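Local structure of glutaredoxin related protein (Sulfolobus solfataricus, 4MNN) at residues A[3-14]-A[29-37]. The protein probably acts as a thiol-disulfide oxidoreductase of the glutaredoxin family, an atypical member of the protein disulfide oxidoreductases. Residues are numbered along the deposited sequence; the frame is centred on the assembly and turned at random.
Sequences YDYVIKEYLNAI and LFHEFKNYV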
loop_
_atom_site.group_PDB
_atom_site.type_symbol
_atom_site.label_atom_id
_atom_site.label_comp_id
_atom_site.label_asym_id
_atom_site.label_seq_id
_atom_site.Cartn_x
_atom_site.Cartn_y
_atom_site.Cartn_z
ATOM N N TYR A 3 -2.575 -18.046 -5.040
ATOM C CA TYR A 3 -1.911 -17.285 -3.978
ATOM C C TYR A 3 -1.996 -17.877 -2.568
ATOM O O TYR A 3 -1.324 -17.387 -1.655
ATOM C CB TYR A 3 -2.462 -15.838 -3.955
ATOM C CG TYR A 3 -2.152 -15.008 -5.209
ATOM C CD1 TYR A 3 -3.068 -14.074 -5.700
ATOM C CD2 TYR A 3 -0.918 -15.109 -5.857
ATOM C CE1 TYR A 3 -2.761 -13.243 -6.811
ATOM C CE2 TYR A 3 -0.596 -14.283 -6.961
ATOM C CZ TYR A 3 -1.519 -13.347 -7.431
ATOM O OH TYR A 3 -1.172 -12.484 -8.479
ATOM N N ASP A 4 -2.796 -18.924 -2.378
ATOM C CA ASP A 4 -2.970 -19.509 -1.042
ATOM C C ASP A 4 -1.703 -19.847 -0.261
ATOM O O ASP A 4 -1.581 -19.518 0.938
ATOM C CB ASP A 4 -3.847 -20.752 -1.129
ATOM C CG ASP A 4 -5.233 -20.435 -1.645
ATOM O OD1 ASP A 4 -5.453 -19.271 -2.039
ATOM O OD2 ASP A 4 -6.088 -21.343 -1.664
ATOM N N TYR A 5 -0.760 -20.521 -0.917
ATOM C CA TYR A 5 0.462 -20.890 -0.202
ATOM C C TYR A 5 1.269 -19.683 0.214
ATOM O O TYR A 5 1.689 -19.591 1.371
ATOM C CB TYR A 5 1.340 -21.834 -1.043
ATOM C CG TYR A 5 2.570 -22.331 -0.298
ATOM C CD1 TYR A 5 2.457 -22.938 0.956
ATOM C CD2 TYR A 5 3.843 -22.189 -0.848
ATOM C CE1 TYR A 5 3.603 -23.401 1.645
ATOM C CE2 TYR A 5 4.982 -22.641 -0.179
ATOM C CZ TYR A 5 4.852 -23.245 1.062
ATOM O OH TYR A 5 5.984 -23.707 1.701
ATOM N N VAL A 6 1.480 -18.749 -0.708
ATOM C CA VAL A 6 2.272 -17.584 -0.356
ATOM C C VAL A 6 1.589 -16.741 0.724
ATOM O O VAL A 6 2.250 -16.184 1.612
ATOM C CB VAL A 6 2.604 -16.713 -1.588
ATOM C CG1 VAL A 6 1.374 -15.982 -2.088
ATOM C CG2 VAL A 6 3.716 -15.730 -1.229
ATOM N N ILE A 7 0.269 -16.675 0.692
ATOM C CA ILE A 7 -0.417 -15.884 1.724
ATOM C C ILE A 7 -0.176 -16.546 3.067
ATOM O O ILE A 7 0.134 -15.878 4.057
ATOM C CB ILE A 7 -1.921 -15.810 1.437
ATOM C CG1 ILE A 7 -2.127 -14.981 0.162
ATOM C CG2 ILE A 7 -2.697 -15.220 2.687
ATOM C CD1 ILE A 7 -3.575 -15.037 -0.391
ATOM N N LYS A 8 -0.283 -17.872 3.108
ATOM C CA LYS A 8 -0.050 -18.568 4.366
ATOM C C LYS A 8 1.378 -18.382 4.859
ATOM O O LYS A 8 1.634 -18.124 6.048
ATOM C CB LYS A 8 -0.321 -20.068 4.216
ATOM C CG LYS A 8 -0.144 -20.841 5.535
ATOM C CD LYS A 8 -0.404 -22.336 5.382
ATOM C CE LYS A 8 -0.491 -23.003 6.765
ATOM N NZ LYS A 8 -1.237 -24.307 6.756
ATOM N N GLU A 9 2.328 -18.553 3.951
ATOM C CA GLU A 9 3.711 -18.464 4.352
ATOM C C GLU A 9 4.077 -17.113 4.927
ATOM O O GLU A 9 4.900 -17.025 5.851
ATOM C CB GLU A 9 4.612 -18.835 3.187
ATOM C CG GLU A 9 4.584 -20.343 2.911
ATOM C CD GLU A 9 5.076 -21.161 4.096
ATOM O OE1 GLU A 9 4.313 -22.015 4.598
ATOM O OE2 GLU A 9 6.226 -20.941 4.532
ATOM N N TYR A 10 3.445 -16.068 4.415
ATOM C CA TYR A 10 3.733 -14.741 4.933
ATOM C C TYR A 10 2.913 -14.369 6.142
ATOM O O TYR A 10 3.422 -13.754 7.063
ATOM C CB TYR A 10 3.479 -13.667 3.871
ATOM C CG TYR A 10 4.640 -13.464 2.937
ATOM C CD1 TYR A 10 4.888 -14.353 1.905
ATOM C CD2 TYR A 10 5.534 -12.393 3.124
ATOM C CE1 TYR A 10 5.997 -14.201 1.071
ATOM C CE2 TYR A 10 6.642 -12.233 2.296
ATOM C CZ TYR A 10 6.867 -13.144 1.272
ATOM O OH TYR A 10 7.975 -12.997 0.460
ATOM N N LEU A 11 1.648 -14.774 6.154
ATOM C CA LEU A 11 0.762 -14.340 7.213
ATOM C C LEU A 11 0.460 -15.249 8.377
ATOM O O LEU A 11 0.088 -14.768 9.458
ATOM C CB LEU A 11 -0.543 -13.887 6.582
ATOM C CG LEU A 11 -0.355 -12.869 5.444
ATOM C CD1 LEU A 11 -1.719 -12.369 4.996
ATOM C CD2 LEU A 11 0.526 -11.693 5.904
ATOM N N ASN A 12 0.624 -16.547 8.180
ATOM C CA ASN A 12 0.300 -17.470 9.253
ATOM C C ASN A 12 0.982 -17.133 10.579
ATOM O O ASN A 12 0.371 -17.296 11.615
ATOM C CB ASN A 12 0.610 -18.921 8.851
ATOM C CG ASN A 12 0.034 -19.926 9.840
ATOM O OD1 ASN A 12 -1.087 -19.750 10.341
ATOM N ND2 ASN A 12 0.784 -20.989 10.117
ATOM N N ALA A 13 2.215 -16.652 10.557
ATOM C CA ALA A 13 2.907 -16.334 11.812
ATOM C C ALA A 13 2.330 -15.077 12.471
ATOM O O ALA A 13 1.979 -15.078 13.671
ATOM C CB ALA A 13 4.396 -16.143 11.556
ATOM N N ILE A 14 2.210 -14.014 11.674
ATOM C CA ILE A 14 1.716 -12.751 12.194
ATOM C C ILE A 14 0.286 -12.826 12.679
ATOM O O ILE A 14 -0.315 -11.802 12.997
ATOM C CB ILE A 14 1.841 -11.615 11.153
ATOM C CG1 ILE A 14 0.842 -11.823 10.026
ATOM C CG2 ILE A 14 3.277 -11.555 10.615
ATOM C CD1 ILE A 14 0.688 -10.629 9.141
ATOM N N LEU A 29 -9.992 -12.593 -3.307
ATOM C CA LEU A 29 -8.594 -12.632 -2.897
ATOM C C LEU A 29 -8.501 -12.570 -1.367
ATOM O O LEU A 29 -7.875 -13.431 -0.707
ATOM C CB LEU A 29 -7.806 -11.454 -3.495
ATOM C CG LEU A 29 -6.375 -11.291 -2.916
ATOM C CD1 LEU A 29 -5.454 -12.420 -3.436
ATOM C CD2 LEU A 29 -5.798 -9.920 -3.365
ATOM N N PHE A 30 -9.148 -11.561 -0.799
ATOM C CA PHE A 30 -9.071 -11.353 0.632
ATOM C C PHE A 30 -9.786 -12.349 1.533
ATOM O O PHE A 30 -9.492 -12.422 2.730
ATOM C CB PHE A 30 -9.500 -9.921 0.904
ATOM C CG PHE A 30 -8.488 -8.929 0.454
ATOM C CD1 PHE A 30 -8.750 -8.070 -0.603
ATOM C CD2 PHE A 30 -7.209 -8.919 1.051
ATOM C CE1 PHE A 30 -7.737 -7.190 -1.099
ATOM C CE2 PHE A 30 -6.220 -8.064 0.572
ATOM C CZ PHE A 30 -6.475 -7.207 -0.495
ATOM N N HIS A 31 -10.713 -13.121 0.970
ATOM C CA HIS A 31 -11.414 -14.159 1.749
ATOM C C HIS A 31 -10.325 -15.096 2.344
ATOM O O HIS A 31 -10.421 -15.540 3.488
ATOM C CB HIS A 31 -12.361 -14.937 0.823
ATOM C CG HIS A 31 -13.145 -16.024 1.501
ATOM N ND1 HIS A 31 -12.643 -17.282 1.706
ATOM C CD2 HIS A 31 -14.406 -16.033 2.012
ATOM C CE1 HIS A 31 -13.545 -18.031 2.319
ATOM N NE2 HIS A 31 -14.625 -17.291 2.516
ATOM N N GLU A 32 -9.282 -15.371 1.568
ATOM C CA GLU A 32 -8.180 -16.227 2.041
ATOM C C GLU A 32 -7.377 -15.550 3.172
ATOM O O GLU A 32 -6.908 -16.218 4.104
ATOM C CB GLU A 32 -7.226 -16.546 0.871
ATOM C CG GLU A 32 -6.168 -17.627 1.148
ATOM C CD GLU A 32 -6.789 -18.983 1.473
ATOM O OE1 GLU A 32 -7.996 -19.159 1.223
ATOM O OE2 GLU A 32 -6.069 -19.879 1.972
ATOM N N PHE A 33 -7.218 -14.229 3.099
ATOM C CA PHE A 33 -6.468 -13.489 4.138
ATOM C C PHE A 33 -7.156 -13.618 5.492
ATOM O O PHE A 33 -6.529 -13.571 6.544
ATOM C CB PHE A 33 -6.396 -11.991 3.784
ATOM C CG PHE A 33 -5.387 -11.648 2.730
ATOM C CD1 PHE A 33 -5.508 -12.122 1.425
ATOM C CD2 PHE A 33 -4.310 -10.834 3.043
ATOM C CE1 PHE A 33 -4.590 -11.786 0.449
ATOM C CE2 PHE A 33 -3.361 -10.486 2.045
ATOM C CZ PHE A 33 -3.506 -10.965 0.754
ATOM N N LYS A 34 -8.472 -13.737 5.455
ATOM C CA LYS A 34 -9.271 -13.839 6.653
ATOM C C LYS A 34 -8.851 -15.028 7.522
ATOM O O LYS A 34 -9.078 -15.045 8.734
ATOM C CB LYS A 34 -10.749 -13.946 6.238
ATOM C CG LYS A 34 -11.688 -13.106 7.044
ATOM C CD LYS A 34 -13.091 -13.211 6.494
ATOM C CE LYS A 34 -14.114 -12.795 7.541
ATOM N NZ LYS A 34 -13.846 -11.408 8.009
ATOM N N ASN A 35 -8.190 -16.011 6.908
ATOM C CA ASN A 35 -7.764 -17.181 7.657
ATOM C C ASN A 35 -6.647 -16.776 8.588
ATOM O O ASN A 35 -6.397 -17.451 9.578
ATOM C CB ASN A 35 -7.270 -18.314 6.724
ATOM C CG ASN A 35 -8.295 -18.715 5.676
ATOM O OD1 ASN A 35 -9.495 -18.816 5.949
ATOM N ND2 ASN A 35 -7.826 -18.959 4.463
ATOM N N TYR A 36 -5.997 -15.640 8.306
ATOM C CA TYR A 36 -4.863 -15.184 9.108
ATOM C C TYR A 36 -4.933 -13.842 9.797
ATOM O O TYR A 36 -4.272 -13.651 10.813
ATOM C CB TYR A 36 -3.564 -15.188 8.263
ATOM C CG TYR A 36 -3.403 -16.445 7.461
ATOM C CD1 TYR A 36 -3.763 -16.490 6.126
ATOM C CD2 TYR A 36 -3.031 -17.634 8.081
ATOM C CE1 TYR A 36 -3.776 -17.683 5.428
ATOM C CE2 TYR A 36 -3.038 -18.832 7.398
ATOM C CZ TYR A 36 -3.415 -18.860 6.079
ATOM O OH TYR A 36 -3.467 -20.065 5.409
ATOM N N VAL A 37 -5.672 -12.885 9.236
ATOM C CA VAL A 37 -5.773 -11.549 9.834
ATOM C C VAL A 37 -7.224 -11.090 9.798
ATOM O O VAL A 37 -8.047 -11.705 9.124
ATOM C CB VAL A 37 -4.923 -10.490 9.094
ATOM C CG1 VAL A 37 -3.431 -10.857 9.164
ATOM C CG2 VAL A 37 -5.398 -10.374 7.588
HETATM O O HOH W 1 -3.771 -19.925 2.684
#
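Tyr36 lies along helix 4-11 and touches Ile7, Lys8, Leu11 and Asn12. Its CB meets Leu11 CB at 3.7 Å, and Ile7 CG2 approaches CD1 and CE1. Lys8 CA makes an off-centre CH-pi contact, 4.2 Å from the ring centroid. Asn12 CA comes to 3.5 Å from Tyr36 CD2, and the Asn12 amide plane stands steeply to the ring. Deeper in, Ile7 and Leu11 share Phe33. With Ile7 CG1 anti to the carbonyl carbon (chi1 -67°), CD1 is turned to Phe33 CE1 at 3.5 Å and CG2 to the Tyr36 ring. Leu11 CD1 rests near Phe33 CD2. Tyr3 meets Leu29 at one end of the contact, and Ile14 meets Val37 at the other.

Polar contact runs through one water. It donates to Asp4 O and accepts from Tyr36 OH at 2.7 Å, in the plane of the ring. Its link to Glu32 OE2 is suspiciously short and doubtful. The Asp4 and Glu32 carboxylates stack with planes 5° apart; the two like charges probably disfavour this pairing. A leucine in place of Tyr36 would probably leave the water without its hydroxyl donor and uncover Lys8 and Asn12.

The two short helices run at 37° to each other within a thioredoxin-like domain. Helix 71-83 meets both segments, through Tyr3, Ile14 and Phe33. Phe33 and Val37 also pack on strand 19-24, joining the helix pair to the sheet.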